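Local atomic coordinates of diheme cytochrome c (Shewanella baltica, PDB entry 3U99), a protein that carries two covalently bound hemes c, each with two axial histidines on its iron, and probably transfers electrons. Residues K130-D134 against E135-N139; D102-P105 against R106-Q110. All coordinates share one frame; numbering follows the deposited sequence. Where two conformers were deposited one is given.

Contact 1: K130-D134 against E135-N139; sequences KGIFD and EDTVN. With HEC (heme c), chain B.
Asp134 and Thr137 close a type I turn, the main-chain O of Asp134 taking the N-H of Thr137 at 3.0 Å and nearly straight (162°), with the donor well above the carbonyl plane. Around this turn the loop packs tightly on one side, against a face of the second heme c. The Phe133 ring leans obliquely over the rim of that face, CD1 standing 3.4 Å from heme CHB. Five residues on, Val138 comes down on the same face: CG1, anti to the backbone N (chi1 167°), reaches 3.7 Å from the heme methyl CMD. His125, an axial ligand, packs against both Phe133 and Val138. Between them the Glu135 N-H points almost straight at propionate oxygen O2A, a short bond of 2.6 Å. On the heme side of the turn one water donates to Asp134 O and also bonds Thr137 OG1. The other side is loose and open: Asp134 OD1 and Asp136 OD1, both on exposed carboxylates, stand only 4.2 Å apart, and a second water lies 2.7 Å from each, where the like charges face each other. A propionate gripped by a backbone N-H would tend to keep its negative charge, while the acidic turn beside it would probably work the other way.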
# COMPACT_ATOMS: atom_id res chain seq x y z
N LYS A 130 2.95 2.63 9.60
CA LYS A 130 4.20 2.97 10.27
C LYS A 130 5.35 2.13 9.72
O LYS A 130 6.47 2.17 10.25
CB LYS A 130 4.14 2.68 11.80
CG LYS A 130 4.95 3.38 12.81
CD LYS A 130 4.81 2.95 14.27
CE LYS A 130 3.41 2.99 14.81
NZ LYS A 130 3.24 3.79 16.03
N GLY A 131 5.07 1.37 8.63
CA GLY A 131 6.12 0.57 8.07
C GLY A 131 6.43 -0.70 8.80
O GLY A 131 7.47 -1.31 8.51
N ILE A 132 5.56 -1.17 9.70
CA ILE A 132 5.85 -2.39 10.43
C ILE A 132 5.06 -3.55 9.82
O ILE A 132 3.83 -3.60 9.89
CB ILE A 132 5.50 -2.19 11.91
CG1 ILE A 132 6.37 -1.12 12.56
CG2 ILE A 132 5.67 -3.48 12.67
CD1 ILE A 132 5.96 -0.73 13.98
N PHE A 133 5.82 -4.44 9.19
CA PHE A 133 5.23 -5.62 8.56
C PHE A 133 5.72 -6.92 9.15
O PHE A 133 5.42 -7.99 8.61
CB PHE A 133 5.54 -5.60 7.03
CG PHE A 133 4.94 -4.41 6.31
CD1 PHE A 133 3.62 -4.44 5.90
CD2 PHE A 133 5.64 -3.26 6.05
CE1 PHE A 133 3.05 -3.35 5.25
CE2 PHE A 133 5.06 -2.18 5.42
CZ PHE A 133 3.76 -2.19 5.01
N ASP A 134 6.40 -6.89 10.23
CA ASP A 134 7.04 -8.07 10.80
C ASP A 134 6.08 -9.25 10.98
O ASP A 134 5.00 -9.13 11.53
CB ASP A 134 7.66 -7.71 12.13
CG ASP A 134 8.76 -6.64 11.99
OD1 ASP A 134 9.96 -6.90 12.25
OD2 ASP A 134 8.40 -5.48 11.67
N GLU A 135 6.53 -10.41 10.53
CA GLU A 135 5.76 -11.64 10.60
C GLU A 135 5.31 -11.94 12.01
O GLU A 135 4.21 -12.50 12.20
CB GLU A 135 6.51 -12.86 10.03
CG GLU A 135 7.90 -12.92 10.61
CD GLU A 135 8.21 -14.25 11.25
OE1 GLU A 135 8.37 -15.10 10.32
OE2 GLU A 135 8.30 -14.36 12.49
N ASP A 136 6.11 -11.59 13.03
CA ASP A 136 5.78 -11.99 14.39
C ASP A 136 4.66 -11.15 14.95
O ASP A 136 4.20 -11.47 16.05
CB ASP A 136 7.04 -11.93 15.26
CG ASP A 136 7.79 -10.62 15.27
OD1 ASP A 136 8.49 -10.34 14.26
OD2 ASP A 136 7.69 -9.87 16.26
N THR A 137 4.20 -10.09 14.29
CA THR A 137 3.04 -9.37 14.78
C THR A 137 1.84 -9.42 13.85
O THR A 137 0.79 -8.86 14.16
CB THR A 137 3.33 -7.89 15.08
OG1 THR A 137 3.77 -7.25 13.87
CG2 THR A 137 4.42 -7.73 16.14
N VAL A 138 1.94 -10.15 12.74
CA VAL A 138 0.81 -10.32 11.84
C VAL A 138 -0.34 -11.05 12.53
O VAL A 138 -0.09 -12.01 13.25
CB VAL A 138 1.17 -11.25 10.62
CG1 VAL A 138 -0.04 -11.73 9.82
CG2 VAL A 138 2.08 -10.44 9.77
N ASN A 139 -1.54 -10.58 12.34
CA ASN A 139 -2.77 -11.20 12.87
C ASN A 139 -3.81 -11.08 11.77
O ASN A 139 -4.25 -9.95 11.51
CB ASN A 139 -3.19 -10.50 14.20
CG ASN A 139 -4.31 -11.19 14.93
OD1 ASN A 139 -4.47 -11.15 16.20
ND2 ASN A 139 -5.21 -11.76 14.22
FE HEC B . 2.11 -9.21 4.47
CHA HEC B . 4.69 -11.06 5.66
CHB HEC B . 4.25 -6.80 3.48
CHC HEC B . -0.53 -7.53 3.02
CHD HEC B . -0.05 -11.48 5.76
NA HEC B . 4.08 -8.94 4.60
C1A HEC B . 5.01 -9.79 5.11
C2A HEC B . 6.33 -9.24 5.05
C3A HEC B . 6.21 -8.04 4.45
C4A HEC B . 4.79 -7.85 4.14
CMA HEC B . 7.29 -7.01 4.14
CAA HEC B . 7.58 -9.85 5.62
CBA HEC B . 7.54 -9.71 7.13
CGA HEC B . 8.69 -10.33 7.90
O1A HEC B . 9.74 -10.56 7.23
O2A HEC B . 8.74 -10.44 9.13
NB HEC B . 1.93 -7.48 3.44
C1B HEC B . 2.97 -6.61 3.10
C2B HEC B . 2.40 -5.53 2.39
C3B HEC B . 1.09 -5.77 2.24
C4B HEC B . 0.77 -6.97 2.92
CMB HEC B . 3.27 -4.34 1.92
CAB HEC B . -0.01 -4.90 1.61
CBB HEC B . 0.36 -4.42 0.14
NC HEC B . 0.10 -9.47 4.38
C1C HEC B . -0.78 -8.68 3.77
C2C HEC B . -2.12 -9.06 4.00
C3C HEC B . -1.97 -10.18 4.82
C4C HEC B . -0.61 -10.41 5.06
CMC HEC B . -3.37 -8.36 3.57
CAC HEC B . -3.08 -10.97 5.48
CBC HEC B . -4.02 -11.71 4.53
ND HEC B . 2.29 -10.95 5.47
C1D HEC B . 1.25 -11.71 5.91
C2D HEC B . 1.77 -12.90 6.53
C3D HEC B . 3.12 -12.86 6.44
C4D HEC B . 3.42 -11.57 5.79
CMD HEC B . 0.92 -14.00 7.12
CAD HEC B . 4.08 -13.91 6.96
CBD HEC B . 4.15 -15.04 5.88
CGD HEC B . 4.78 -16.34 6.38
O1D HEC B . 5.91 -15.88 7.02
O2D HEC B . 4.74 -17.31 5.48
O HOH W 1 2.96 -7.11 10.95
O HOH W 2 10.59 -8.57 14.23

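Contact 2: D102-P105 against R106-Q110; sequences DEIP and RRMVQ. With HEC (heme c), chain B.
The pyrrolidine ring of Pro105 meets Met108 along its CG-CD side, Met108 CE lying 3.6 Å from Pro105 CG and the sulfur near CD; of the heme, the other flat group, Ile104 lies on one face and Val109 CG2 on that same side, under the CBC methyl at the periphery. The chain here makes a short 3-10 segment, residues 106-108, opened by Pro105: its O accepts the N-H of Met108 at 3.0 Å (152°), from above the carbonyl plane, and Arg106 O takes the N-H of Val109 next. Beyond CG the Met108 chain runs extended, which carries the thioether past the CG-CD edge of the proline and on to Phe143 and Trp146. Ile104 CD1 sits over pyrrole D, 3.5 Å from heme C2D, on the face of His101. Ile104 CG2, anti to the backbone N, turns from the heme to meet Val109 CG2 at 3.7 Å, the two side chains crossing at about a right angle. Phe118 packs on both residues. The cluster thus forms part of the wall of the bis-histidine heme pocket. On the polar side of the turn a water lies 3.0 Å from both Ile104 O and Gln110 OE1, able to donate to either.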
# COMPACT_ATOMS: atom_id res chain seq x y z
N ASP A 102 3.52 -16.14 -0.50
CA ASP A 102 3.13 -17.31 -1.28
C ASP A 102 2.79 -18.55 -0.45
O ASP A 102 2.39 -19.53 -1.10
CB ASP A 102 4.19 -17.55 -2.37
CG ASP A 102 5.52 -18.06 -1.90
OD1 ASP A 102 5.77 -18.34 -0.68
OD2 ASP A 102 6.39 -18.26 -2.81
N GLU A 103 2.94 -18.57 0.85
CA GLU A 103 2.49 -19.71 1.65
C GLU A 103 1.13 -19.44 2.28
O GLU A 103 0.59 -20.29 3.01
CB GLU A 103 3.55 -20.01 2.70
CG GLU A 103 4.91 -20.47 2.16
CD GLU A 103 4.87 -21.80 1.49
OE1 GLU A 103 3.89 -22.62 1.53
OE2 GLU A 103 5.91 -22.12 0.84
N ILE A 104 0.53 -18.28 2.03
CA ILE A 104 -0.74 -17.93 2.69
C ILE A 104 -1.88 -18.39 1.80
O ILE A 104 -1.97 -17.95 0.65
CB ILE A 104 -0.81 -16.42 2.93
CG1 ILE A 104 0.40 -15.90 3.70
CG2 ILE A 104 -2.15 -16.10 3.59
CD1 ILE A 104 0.43 -14.38 3.70
N PRO A 105 -2.71 -19.29 2.27
CA PRO A 105 -3.76 -19.84 1.39
C PRO A 105 -4.97 -18.94 1.16
O PRO A 105 -5.27 -18.04 1.90
CB PRO A 105 -4.21 -21.04 2.19
CG PRO A 105 -3.97 -20.72 3.61
CD PRO A 105 -2.73 -19.86 3.61
N ARG A 106 -5.66 -19.27 0.08
CA ARG A 106 -6.74 -18.40 -0.35
C ARG A 106 -7.86 -18.36 0.68
O ARG A 106 -8.60 -17.39 0.77
CB ARG A 106 -7.31 -18.90 -1.70
CG ARG A 106 -6.38 -18.91 -2.81
CD ARG A 106 -7.15 -19.41 -4.05
NE ARG A 106 -8.25 -18.54 -4.44
CZ ARG A 106 -9.47 -18.16 -4.72
NH1 ARG A 106 -10.50 -18.99 -4.51
NH2 ARG A 106 -9.72 -16.94 -5.23
N ARG A 107 -8.14 -19.31 1.48
CA ARG A 107 -9.13 -19.31 2.54
C ARG A 107 -8.94 -18.15 3.52
O ARG A 107 -9.84 -17.76 4.18
CB ARG A 107 -9.15 -20.68 3.31
CG ARG A 107 -8.12 -20.91 4.39
CD ARG A 107 -8.54 -22.12 5.30
NE ARG A 107 -8.61 -23.32 4.48
CZ ARG A 107 -9.72 -23.93 4.05
NH1 ARG A 107 -9.56 -24.99 3.26
NH2 ARG A 107 -10.94 -23.58 4.43
N MET A 108 -7.65 -17.74 3.62
CA MET A 108 -7.38 -16.67 4.57
C MET A 108 -7.42 -15.29 3.93
O MET A 108 -7.32 -14.29 4.66
CB MET A 108 -5.99 -16.84 5.19
CG MET A 108 -5.90 -18.09 6.05
SD MET A 108 -4.28 -18.29 6.78
CE MET A 108 -4.34 -20.04 7.16
N VAL A 109 -7.54 -15.14 2.70
CA VAL A 109 -7.42 -13.94 1.87
C VAL A 109 -8.65 -13.83 0.96
O VAL A 109 -9.65 -13.24 1.38
CB VAL A 109 -6.07 -13.92 1.13
CG1 VAL A 109 -5.88 -12.59 0.41
CG2 VAL A 109 -4.92 -14.19 2.14
N GLN A 110 -8.54 -14.29 -0.28
CA GLN A 110 -9.61 -14.07 -1.23
C GLN A 110 -10.93 -14.66 -0.77
O GLN A 110 -11.99 -14.12 -1.07
CB GLN A 110 -9.19 -14.68 -2.57
CG GLN A 110 -7.99 -13.93 -3.14
CD GLN A 110 -6.62 -14.46 -2.76
OE1 GLN A 110 -6.32 -15.27 -1.94
NE2 GLN A 110 -5.58 -13.93 -3.47
FE HEC B . 2.11 -9.21 4.47
CHA HEC B . 4.69 -11.06 5.66
CHB HEC B . 4.25 -6.80 3.48
CHC HEC B . -0.53 -7.53 3.02
CHD HEC B . -0.05 -11.48 5.76
NA HEC B . 4.08 -8.94 4.60
C1A HEC B . 5.01 -9.79 5.11
C2A HEC B . 6.33 -9.24 5.05
C3A HEC B . 6.21 -8.04 4.45
C4A HEC B . 4.79 -7.85 4.14
CMA HEC B . 7.29 -7.01 4.14
CAA HEC B . 7.58 -9.85 5.62
CBA HEC B . 7.54 -9.71 7.13
CGA HEC B . 8.69 -10.33 7.90
O1A HEC B . 9.74 -10.56 7.23
O2A HEC B . 8.74 -10.44 9.13
NB HEC B . 1.93 -7.48 3.44
C1B HEC B . 2.97 -6.61 3.10
C2B HEC B . 2.40 -5.53 2.39
C3B HEC B . 1.09 -5.77 2.24
C4B HEC B . 0.77 -6.97 2.92
CMB HEC B . 3.27 -4.34 1.92
CAB HEC B . -0.01 -4.90 1.61
CBB HEC B . 0.36 -4.42 0.14
NC HEC B . 0.10 -9.47 4.38
C1C HEC B . -0.78 -8.68 3.77
C2C HEC B . -2.12 -9.06 4.00
C3C HEC B . -1.97 -10.18 4.82
C4C HEC B . -0.61 -10.41 5.06
CMC HEC B . -3.37 -8.36 3.57
CAC HEC B . -3.08 -10.97 5.48
CBC HEC B . -4.02 -11.71 4.53
ND HEC B . 2.29 -10.95 5.47
C1D HEC B . 1.25 -11.71 5.91
C2D HEC B . 1.77 -12.90 6.53
C3D HEC B . 3.12 -12.86 6.44
C4D HEC B . 3.42 -11.57 5.79
CMD HEC B . 0.92 -14.00 7.12
CAD HEC B . 4.08 -13.91 6.96
CBD HEC B . 4.15 -15.04 5.88
CGD HEC B . 4.78 -16.34 6.38
O1D HEC B . 5.91 -15.88 7.02
O2D HEC B . 4.74 -17.31 5.48
O HOH W 3 -3.77 -16.72 -1.39

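Contact 2 comes first along the chain, just after helix 95-101, and contact 1 follows in the same long connection, ending on the first residue of strand 139-140. Their centres are about 17 Å apart and their nearest atoms about 7 Å, so neither touches the other; what joins them is the second heme c. They lie on opposite faces of it, residues 102-110 beside axial ligand His101 and residues 130-139 beside axial ligand His125, with the heme-binding Cys121 and Cys124 in the chain between. Trp146 is a shared neighbour, touching Val138 and Met108. In a chain with little strand, two such turns, one on each face, supply part of the heme's wall.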